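Long-range contacts in minor fimbrium subunit Mfa5 (Porphyromonas gingivalis ATCC 33277, PDB 6TO1), which serves as an accessory subunit of the minor fimbriae, the surface pili that mediate biofilm formation and adhesion to host cells and other oral bacteria: residues V131-S136 and L232-L237; G411-F416 and A504-T509. One frame throughout, in Å; residues are numbered along the deposited sequence.

Contact 1 (V131-S136 and L232-L237). With MG (magnesium ion), chain B; PO4 (phosphate ion), chain C.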
loop_
_atom_site.group_PDB
_atom_site.type_symbol
_atom_site.label_atom_id
_atom_site.label_comp_id
_atom_site.label_asym_id
_atom_site.label_seq_id
_atom_site.Cartn_x
_atom_site.Cartn_y
_atom_site.Cartn_z
ATOM N N VAL A 131 8.415 -8.137 29.335
ATOM C CA VAL A 131 8.384 -8.864 30.624
ATOM C C VAL A 131 9.813 -8.922 31.156
ATOM O O VAL A 131 10.676 -9.594 30.556
ATOM C CB VAL A 131 7.814 -10.286 30.450
ATOM C CG1 VAL A 131 7.673 -10.998 31.775
ATOM C CG2 VAL A 131 6.494 -10.217 29.694
ATOM N N ILE A 132 10.065 -8.272 32.297
ATOM C CA ILE A 132 11.425 -8.118 32.810
ATOM C C ILE A 132 11.561 -8.801 34.171
ATOM O O ILE A 132 10.824 -8.497 35.111
ATOM C CB ILE A 132 11.855 -6.638 32.892
ATOM C CG1 ILE A 132 11.554 -5.926 31.565
ATOM C CG2 ILE A 132 13.356 -6.523 33.233
ATOM C CD1 ILE A 132 12.061 -4.487 31.481
ATOM N N ASP A 133 12.541 -9.708 34.253
ATOM C CA ASP A 133 13.004 -10.389 35.465
ATOM C C ASP A 133 13.710 -9.392 36.377
ATOM O O ASP A 133 14.751 -8.855 35.999
ATOM C CB ASP A 133 13.939 -11.480 34.959
ATOM C CG ASP A 133 14.513 -12.375 36.025
ATOM O OD1 ASP A 133 14.436 -12.097 37.241
ATOM O OD2 ASP A 133 15.092 -13.393 35.595
ATOM N N GLN A 134 13.126 -9.092 37.545
ATOM C CA GLN A 134 13.809 -8.311 38.583
ATOM C C GLN A 134 14.086 -9.162 39.823
ATOM O O GLN A 134 14.034 -8.674 40.960
ATOM C CB GLN A 134 13.016 -7.039 38.950
ATOM C CG GLN A 134 11.663 -7.231 39.573
ATOM C CD GLN A 134 11.092 -5.928 40.187
ATOM O OE1 GLN A 134 11.431 -4.822 39.773
ATOM N NE2 GLN A 134 10.234 -6.077 41.178
ATOM N N SER A 135 14.362 -10.449 39.619
ATOM C CA SER A 135 14.636 -11.357 40.728
ATOM C C SER A 135 16.016 -11.077 41.309
ATOM O O SER A 135 16.841 -10.404 40.708
ATOM C CB SER A 135 14.545 -12.817 40.266
ATOM O OG SER A 135 15.595 -13.106 39.361
ATOM N N SER A 136 16.277 -11.639 42.493
ATOM C CA SER A 136 17.525 -11.334 43.201
ATOM C C SER A 136 18.759 -11.817 42.446
ATOM O O SER A 136 19.834 -11.205 42.558
ATOM C CB SER A 136 17.447 -11.917 44.631
ATOM O OG SER A 136 17.867 -13.261 44.674
ATOM N N LEU A 232 10.686 -11.402 26.626
ATOM C CA LEU A 232 11.091 -11.788 27.969
ATOM C C LEU A 232 12.572 -11.516 28.150
ATOM O O LEU A 232 13.399 -12.018 27.392
ATOM C CB LEU A 232 10.799 -13.274 28.225
ATOM C CG LEU A 232 11.251 -13.874 29.535
ATOM C CD1 LEU A 232 10.530 -13.267 30.729
ATOM C CD2 LEU A 232 11.043 -15.408 29.457
ATOM N N MET A 233 12.900 -10.745 29.176
ATOM C CA MET A 233 14.262 -10.348 29.498
ATOM C C MET A 233 14.592 -10.963 30.849
ATOM O O MET A 233 14.067 -10.527 31.882
ATOM C CB MET A 233 14.371 -8.819 29.531
ATOM C CG MET A 233 14.175 -8.206 28.153
ATOM S SD MET A 233 13.514 -6.526 28.114
ATOM C CE MET A 233 14.772 -5.670 29.054
ATOM N N SER A 234 15.439 -11.983 30.855
ATOM C CA SER A 234 15.637 -12.753 32.073
ATOM C C SER A 234 17.039 -13.336 32.072
ATOM O O SER A 234 17.639 -13.528 31.017
ATOM C CB SER A 234 14.578 -13.863 32.179
ATOM O OG SER A 234 14.880 -14.722 33.269
ATOM N N ASP A 235 17.557 -13.654 33.264
ATOM C CA ASP A 235 18.802 -14.415 33.211
ATOM C C ASP A 235 18.557 -15.902 32.994
ATOM O O ASP A 235 19.524 -16.646 32.814
ATOM C CB ASP A 235 19.683 -14.193 34.442
ATOM C CG ASP A 235 19.063 -14.662 35.735
ATOM O OD1 ASP A 235 18.283 -15.661 35.753
ATOM O OD2 ASP A 235 19.380 -14.009 36.764
ATOM N N GLY A 236 17.299 -16.346 32.980
ATOM C CA GLY A 236 16.948 -17.656 32.459
ATOM C C GLY A 236 16.750 -18.749 33.488
ATOM O O GLY A 236 16.306 -19.855 33.121
ATOM N N LEU A 237 17.094 -18.518 34.741
ATOM C CA LEU A 237 16.920 -19.545 35.764
ATOM C C LEU A 237 15.637 -19.303 36.551
ATOM O O LEU A 237 15.635 -18.608 37.571
ATOM C CB LEU A 237 18.142 -19.581 36.679
ATOM C CG LEU A 237 18.127 -20.706 37.713
ATOM C CD1 LEU A 237 18.062 -22.056 36.965
ATOM C CD2 LEU A 237 19.286 -20.676 38.674
HETATM MG MG MG B . 16.393 -15.028 39.406
HETATM P P PO4 C . 16.181 -15.687 42.584
HETATM O O1 PO4 C . 15.848 -14.692 43.711
HETATM O O2 PO4 C . 14.976 -16.583 42.327
HETATM O O3 PO4 C . 17.319 -16.555 43.085
HETATM O O4 PO4 C . 16.654 -14.984 41.369
HETATM O O HOH W 1 16.335 -15.012 37.374
HETATM O O HOH W 2 17.131 -16.986 39.193
#
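Asp133 reaches across to Ser234 and Asp235 where two parallel strands end, and its side chain can be followed atom by atom. CB lies 3.2 Å from Met233 O, just past the backbone bond in which Asp133 N donates to that same oxygen. With CG anti to the backbone N (chi1 -178°), the carboxylate swings over the neighbouring strand end, CG standing 3.6 Å from Ser234 OG. OD2 then accepts from Ser234 OG at 2.7 Å, on its anti side and 15° out of the carboxylate plane, and more weakly from Asp235 N. Asp133 OD2 also accepts a hydrogen bond from a water ligand of the magnesium ion, and that water donates in turn to Asp235 OD1. Asp133 OD1 turns back to its own segment, accepting from Ser135 N in an Asx turn and from Ser135 OG at 2.6 Å through the syn lone pair. This is the metal-ion-dependent adhesion site of a von Willebrand factor A domain, built on a DxSxS sequence: Ser135 OG binds magnesium at 2.1 Å, with Ser137 and Thr207 as further protein ligands, whereas both aspartates act from the second shell. Asp235 OD2 is hydrogen-bonded to Ser137 and forms a salt bridge with Arg145. A phosphate, probably from the crystallisation liquor, fills another metal position. Behind the site, Val131 CG1 packs on Leu232 CD1, and on the other sheet face Ile132 CD1 meets Met233 CE.

Contact 2 (G411-F416 and A504-T509)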
loop_
_atom_site.group_PDB
_atom_site.type_symbol
_atom_site.label_atom_id
_atom_site.label_comp_id
_atom_site.label_asym_id
_atom_site.label_seq_id
_atom_site.Cartn_x
_atom_site.Cartn_y
_atom_site.Cartn_z
ATOM N N GLY A 411 -3.903 -4.748 -11.865
ATOM C CA GLY A 411 -4.791 -3.669 -12.214
ATOM C C GLY A 411 -5.006 -3.580 -13.713
ATOM O O GLY A 411 -4.087 -3.815 -14.507
ATOM N N GLU A 412 -6.227 -3.247 -14.091
ATOM C CA GLU A 412 -6.576 -3.020 -15.483
ATOM C C GLU A 412 -7.384 -1.735 -15.565
ATOM O O GLU A 412 -8.419 -1.601 -14.905
ATOM C CB GLU A 412 -7.364 -4.177 -16.072
ATOM C CG GLU A 412 -7.627 -3.928 -17.560
ATOM C CD GLU A 412 -8.257 -5.108 -18.234
ATOM O OE1 GLU A 412 -7.518 -6.065 -18.532
ATOM O OE2 GLU A 412 -9.484 -5.066 -18.449
ATOM N N VAL A 413 -6.870 -0.783 -16.331
ATOM C CA VAL A 413 -7.563 0.458 -16.631
ATOM C C VAL A 413 -8.102 0.360 -18.047
ATOM O O VAL A 413 -7.341 0.107 -18.982
ATOM C CB VAL A 413 -6.623 1.657 -16.500
ATOM C CG1 VAL A 413 -7.314 2.943 -16.993
ATOM C CG2 VAL A 413 -6.147 1.818 -15.054
ATOM N N THR A 414 -9.403 0.561 -18.198
ATOM C CA THR A 414 -10.047 0.683 -19.500
ATOM C C THR A 414 -10.397 2.157 -19.681
ATOM O O THR A 414 -10.977 2.779 -18.780
ATOM C CB THR A 414 -11.291 -0.193 -19.595
ATOM O OG1 THR A 414 -12.178 0.158 -18.522
ATOM C CG2 THR A 414 -10.911 -1.668 -19.517
ATOM N N ASP A 415 -10.088 2.701 -20.865
ATOM C CA ASP A 415 -10.212 4.129 -21.140
ATOM C C ASP A 415 -10.716 4.259 -22.571
ATOM O O ASP A 415 -9.988 3.934 -23.508
ATOM C CB ASP A 415 -8.859 4.805 -20.947
ATOM C CG ASP A 415 -8.846 6.271 -21.344
ATOM O OD1 ASP A 415 -9.899 6.924 -21.402
ATOM O OD2 ASP A 415 -7.727 6.775 -21.562
ATOM N N PHE A 416 -11.975 4.654 -22.715
ATOM C CA PHE A 416 -12.626 4.823 -24.011
ATOM C C PHE A 416 -12.494 6.292 -24.385
ATOM O O PHE A 416 -13.082 7.160 -23.733
ATOM C CB PHE A 416 -14.093 4.407 -23.945
ATOM C CG PHE A 416 -14.316 2.911 -23.826
ATOM C CD1 PHE A 416 -14.383 2.107 -24.948
ATOM C CD2 PHE A 416 -14.475 2.325 -22.577
ATOM C CE1 PHE A 416 -14.605 0.742 -24.829
ATOM C CE2 PHE A 416 -14.687 0.970 -22.458
ATOM C CZ PHE A 416 -14.772 0.186 -23.577
ATOM N N ALA A 504 -13.478 5.997 -18.048
ATOM C CA ALA A 504 -12.230 5.346 -17.710
ATOM C C ALA A 504 -12.398 4.770 -16.311
ATOM O O ALA A 504 -12.930 5.429 -15.419
ATOM C CB ALA A 504 -11.028 6.280 -17.778
ATOM N N LYS A 505 -11.931 3.543 -16.137
ATOM C CA LYS A 505 -12.177 2.796 -14.909
ATOM C C LYS A 505 -10.959 1.952 -14.581
ATOM O O LYS A 505 -10.328 1.387 -15.475
ATOM C CB LYS A 505 -13.409 1.888 -15.075
ATOM C CG LYS A 505 -13.670 0.927 -13.935
ATOM C CD LYS A 505 -15.156 0.562 -13.867
ATOM C CE LYS A 505 -15.528 -0.512 -14.871
ATOM N NZ LYS A 505 -16.525 -1.465 -14.282
ATOM N N LEU A 506 -10.633 1.875 -13.297
ATOM C CA LEU A 506 -9.628 0.942 -12.818
ATOM C C LEU A 506 -10.355 -0.213 -12.139
ATOM O O LEU A 506 -11.191 0.011 -11.260
ATOM C CB LEU A 506 -8.657 1.618 -11.845
ATOM C CG LEU A 506 -7.740 0.673 -11.069
ATOM C CD1 LEU A 506 -6.728 0.018 -11.997
ATOM C CD2 LEU A 506 -7.018 1.396 -9.956
ATOM N N THR A 507 -10.051 -1.441 -12.565
ATOM C CA THR A 507 -10.454 -2.651 -11.856
ATOM C C THR A 507 -9.189 -3.297 -11.318
ATOM O O THR A 507 -8.218 -3.474 -12.057
ATOM C CB THR A 507 -11.211 -3.609 -12.776
ATOM O OG1 THR A 507 -12.273 -2.895 -13.424
ATOM C CG2 THR A 507 -11.822 -4.761 -11.995
ATOM N N TYR A 508 -9.173 -3.613 -10.026
ATOM C CA TYR A 508 -7.895 -4.038 -9.465
ATOM C C TYR A 508 -8.065 -5.020 -8.316
ATOM O O TYR A 508 -9.138 -5.165 -7.727
ATOM C CB TYR A 508 -7.060 -2.813 -9.021
ATOM C CG TYR A 508 -7.580 -2.063 -7.798
ATOM C CD1 TYR A 508 -7.015 -2.271 -6.547
ATOM C CD2 TYR A 508 -8.620 -1.139 -7.894
ATOM C CE1 TYR A 508 -7.485 -1.611 -5.419
ATOM C CE2 TYR A 508 -9.079 -0.457 -6.773
ATOM C CZ TYR A 508 -8.508 -0.717 -5.530
ATOM O OH TYR A 508 -8.914 -0.093 -4.382
ATOM N N THR A 509 -6.961 -5.691 -8.023
ATOM C CA THR A 509 -6.833 -6.567 -6.861
ATOM C C THR A 509 -6.033 -5.824 -5.798
ATOM O O THR A 509 -4.915 -5.347 -6.071
ATOM C CB THR A 509 -6.165 -7.882 -7.247
ATOM O OG1 THR A 509 -6.981 -8.520 -8.226
ATOM C CG2 THR A 509 -6.040 -8.774 -6.002
HETATM O O HOH W 3 -11.284 -1.619 -15.691
#
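Glu412 with Thr507 and Thr414 with Lys505 make the two reciprocal backbone pairs that join these antiparallel strands. Glu412 and Thr507 each donate their N-H to the other's carbonyl O, 2.9 Å from N to O in both bonds, and Thr507 N meets Glu412 O from 20° out of the carbonyl plane. Thr414 and Lys505 form the second hydrogen-bonded pair, with N-H...O angles near 150° in both directions. At the non-hydrogen-bonded positions, CA-H...O contacts fill in: Val413 CA approaches Lys505 O at 3.1 Å, and Ala504 CA comes equally near Thr414 O.

Apolar contact is made by Val413 and Leu506. Val413 CG2 is anti to the carbonyl carbon, which directs this branch at Leu506 CD1, 3.6 Å away. On the same face the Ala504 methyl is in van der Waals contact with the Asp415 carboxylate, CB lying 3.9 Å from OD1, while Asp415 OD2 finds its hydrogen bond at Tyr469. Gly411 CA rests 4.0 Å from Tyr508 CB.

Polar groups gather on the reverse face. A water there is held 2.8 Å from Thr507 OG1, donates to Glu412 O and has a weak bond to Thr414 OG1, so it links the two strands beside their backbone bonds. Thr414 and Lys505 lie side by side; the lysine chain then bends away, and its NZ bonds to Gln518.

The pair joins two inner strands of an antiparallel sheet, flanked by strand 451-455 next to Gly411-Phe416 and by strand 517-520 next to Ala504-Thr509. Strand 110-119 of a second antiparallel sheet packs on the Val413 face, where Leu115 touches Val413, Asp415 and Ala504.

In the fold
The two contacts illustrate how strand pairing serves different ends in one elongated chain. Their centres lie 56 Å apart, they share no strand, and contact 1 closes before contact 2 opens. Contact 1 is wholly buried between parallel strands of a mixed sheet with helices packed against it; its chemistry changes from apolar packing to carboxylates and hydroxyls as the strands give way to the loops around the magnesium ion. Contact 2 is partly buried and antiparallel, and its polarity divides largely by face: one side packs against another sheet, though buried Asp415 lies there, and the other bears polar side chains and a bridging water. Only contact 1 holds a metal ligand; contact 2 joins two inner strands, one next to an edge strand.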